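Local coordinates for methylxanthine N3-demethylase NdmB (Pseudomonas putida, PDB 6ICL), which catalyses the N3-demethylation of theobromine and related methylxanthines, an NADH-dependent Rieske oxygenase reaction in bacterial caffeine degradation, at residues Q159-S164 with R251-Y256. Numbering follows the deposited sequence.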
loop_
_atom_site.group_PDB
_atom_site.type_symbol
_atom_site.label_atom_id
_atom_site.label_comp_id
_atom_site.label_asym_id
_atom_site.label_seq_id
_atom_site.Cartn_x
_atom_site.Cartn_y
_atom_site.Cartn_z
ATOM N N GLN A 159 -10.448 -18.346 40.459
ATOM C CA GLN A 159 -9.923 -17.046 40.851
ATOM C C GLN A 159 -8.955 -16.528 39.791
ATOM O O GLN A 159 -8.561 -17.246 38.864
ATOM C CB GLN A 159 -9.227 -17.108 42.214
ATOM C CG GLN A 159 -8.027 -18.021 42.279
ATOM C CD GLN A 159 -7.501 -18.132 43.710
ATOM O OE1 GLN A 159 -7.689 -17.221 44.517
ATOM N NE2 GLN A 159 -6.854 -19.247 44.027
ATOM N N ILE A 160 -8.564 -15.271 39.949
ATOM C CA ILE A 160 -7.668 -14.641 38.977
ATOM C C ILE A 160 -6.288 -15.286 39.070
ATOM O O ILE A 160 -5.765 -15.483 40.184
ATOM C CB ILE A 160 -7.595 -13.133 39.212
ATOM C CG1 ILE A 160 -8.932 -12.497 38.831
ATOM C CG2 ILE A 160 -6.427 -12.515 38.410
ATOM C CD1 ILE A 160 -9.164 -11.125 39.411
ATOM N N PRO A 161 -5.683 -15.626 37.939
ATOM C CA PRO A 161 -4.407 -16.340 37.943
ATOM C C PRO A 161 -3.355 -15.769 38.877
ATOM O O PRO A 161 -3.304 -14.568 39.165
ATOM C CB PRO A 161 -3.963 -16.237 36.481
ATOM C CG PRO A 161 -5.306 -16.421 35.737
ATOM C CD PRO A 161 -6.323 -15.668 36.606
ATOM N N TYR A 162 -2.478 -16.672 39.305
ATOM C CA TYR A 162 -1.410 -16.344 40.223
ATOM C C TYR A 162 -0.232 -15.689 39.509
ATOM O O TYR A 162 0.286 -16.223 38.523
ATOM C CB TYR A 162 -0.940 -17.626 40.918
ATOM C CG TYR A 162 0.222 -17.374 41.819
ATOM C CD1 TYR A 162 0.034 -16.774 43.075
ATOM C CD2 TYR A 162 1.507 -17.698 41.417
ATOM C CE1 TYR A 162 1.095 -16.523 43.893
ATOM C CE2 TYR A 162 2.576 -17.455 42.228
ATOM C CZ TYR A 162 2.367 -16.877 43.461
ATOM O OH TYR A 162 3.453 -16.642 44.249
ATOM N N LEU A 163 0.236 -14.570 40.056
ATOM C CA LEU A 163 1.515 -13.977 39.700
ATOM C C LEU A 163 2.241 -13.640 40.993
ATOM O O LEU A 163 1.640 -13.108 41.924
ATOM C CB LEU A 163 1.348 -12.708 38.848
ATOM C CG LEU A 163 2.476 -11.673 38.874
ATOM C CD1 LEU A 163 3.683 -12.135 38.078
ATOM C CD2 LEU A 163 1.984 -10.295 38.385
ATOM N N SER A 164 3.525 -13.959 41.064
ATOM C CA SER A 164 4.282 -13.705 42.277
ATOM C C SER A 164 5.018 -12.377 42.170
ATOM O O SER A 164 5.420 -11.955 41.077
ATOM C CB SER A 164 5.275 -14.837 42.552
ATOM O OG SER A 164 6.345 -14.845 41.623
ATOM N N ARG A 251 4.068 -22.203 38.827
ATOM C CA ARG A 251 2.700 -22.224 39.319
ATOM C C ARG A 251 1.823 -21.707 38.195
ATOM O O ARG A 251 2.006 -20.575 37.730
ATOM C CB ARG A 251 2.544 -21.378 40.582
ATOM C CG ARG A 251 3.319 -21.931 41.787
ATOM C CD ARG A 251 3.057 -21.081 43.027
ATOM N NE ARG A 251 1.625 -20.935 43.301
ATOM C CZ ARG A 251 1.147 -20.288 44.358
ATOM N NH1 ARG A 251 1.997 -19.742 45.217
ATOM N NH2 ARG A 251 -0.161 -20.194 44.570
ATOM N N CYS A 252 0.882 -22.534 37.754
ATOM C CA CYS A 252 0.187 -22.341 36.485
ATOM C C CYS A 252 -1.307 -22.367 36.735
ATOM O O CYS A 252 -1.902 -23.449 36.672
ATOM C CB CYS A 252 0.589 -23.434 35.488
ATOM S SG CYS A 252 2.309 -23.394 34.988
ATOM N N THR A 253 -1.918 -21.205 36.989
ATOM C CA THR A 253 -3.361 -21.208 37.162
ATOM C C THR A 253 -4.021 -21.649 35.868
ATOM O O THR A 253 -3.701 -21.137 34.786
ATOM C CB THR A 253 -3.889 -19.834 37.567
ATOM O OG1 THR A 253 -3.145 -19.325 38.673
ATOM C CG2 THR A 253 -5.323 -19.936 37.967
ATOM N N MET A 254 -4.931 -22.610 35.978
ATOM C CA MET A 254 -5.688 -23.075 34.828
ATOM C C MET A 254 -6.725 -22.031 34.399
ATOM O O MET A 254 -7.281 -21.315 35.237
ATOM C CB MET A 254 -6.360 -24.398 35.158
ATOM C CG MET A 254 -5.356 -25.507 35.483
ATOM S SD MET A 254 -4.469 -26.097 34.025
ATOM C CE MET A 254 -5.810 -26.958 33.199
ATOM N N PRO A 255 -7.027 -21.964 33.091
ATOM C CA PRO A 255 -6.566 -22.869 32.041
ATOM C C PRO A 255 -5.345 -22.406 31.279
ATOM O O PRO A 255 -4.832 -23.212 30.528
ATOM C CB PRO A 255 -7.765 -22.944 31.096
ATOM C CG PRO A 255 -8.803 -21.940 31.640
ATOM C CD PRO A 255 -8.065 -21.056 32.584
ATOM N N TYR A 256 -4.838 -21.181 31.495
ATOM C CA TYR A 256 -3.878 -20.656 30.522
ATOM C C TYR A 256 -2.774 -19.782 31.109
ATOM O O TYR A 256 -2.166 -19.010 30.356
ATOM C CB TYR A 256 -4.605 -19.809 29.458
ATOM C CG TYR A 256 -5.652 -20.524 28.635
ATOM C CD1 TYR A 256 -5.325 -21.652 27.878
ATOM C CD2 TYR A 256 -6.956 -20.052 28.576
ATOM C CE1 TYR A 256 -6.271 -22.305 27.107
ATOM C CE2 TYR A 256 -7.907 -20.700 27.797
ATOM C CZ TYR A 256 -7.551 -21.825 27.062
ATOM O OH TYR A 256 -8.485 -22.480 26.283
HETATM O O HOH W 1 -0.159 -18.695 37.174
#
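Thr253 packs against the backbone of Pro161 and Tyr162, and this is the tight part of the contact. Tyr162 N donates a nearly straight hydrogen bond to Thr253 OG1, at 2.8 Å. Thr253 OG1 stands anti to the carbonyl carbon, which turns the hydroxyl to the amide of Tyr162 and leaves CG2 near Pro161 CA. Pro161 CB lies 3.8 Å from Thr253 CB, and the two buried side chains cross at about a right angle. A water bridges the two backbones: it donates to Tyr162 O and Arg251 O and accepts from Thr253 N. Tyr162 O also receives a bond from Trp274.

The stack beside it faces solvent more but is still close. The guanidinium of Arg251 lies over one face of the Tyr162 ring, with planes 10° apart. Its CZ sits 3.6 Å from the ring centroid, a cation-pi contact. Arg251 NH1 comes within 3.4 Å of Tyr162 CZ. The Arg251 chain bends at chi3 (54°), which lays CD and NE over the CD2-CE2 side of the same face. Arg251 NE also forms a salt bridge with Glu225. With an alanine here in place of Tyr162, the guanidinium would probably lose its aromatic cover and be freer to turn, its salt bridge to Glu225 remaining. The loose side is at exposed Gln159, whose side chain stays 5.4 Å from the other segment.

The contact lies away from the iron sites. It lays the loop between strands 146-150 and 171-181, which links the Rieske domain to the C-terminal domain, over the end of strand 246-253 in the antiparallel sheet of the Rieske oxygenase catalytic domain.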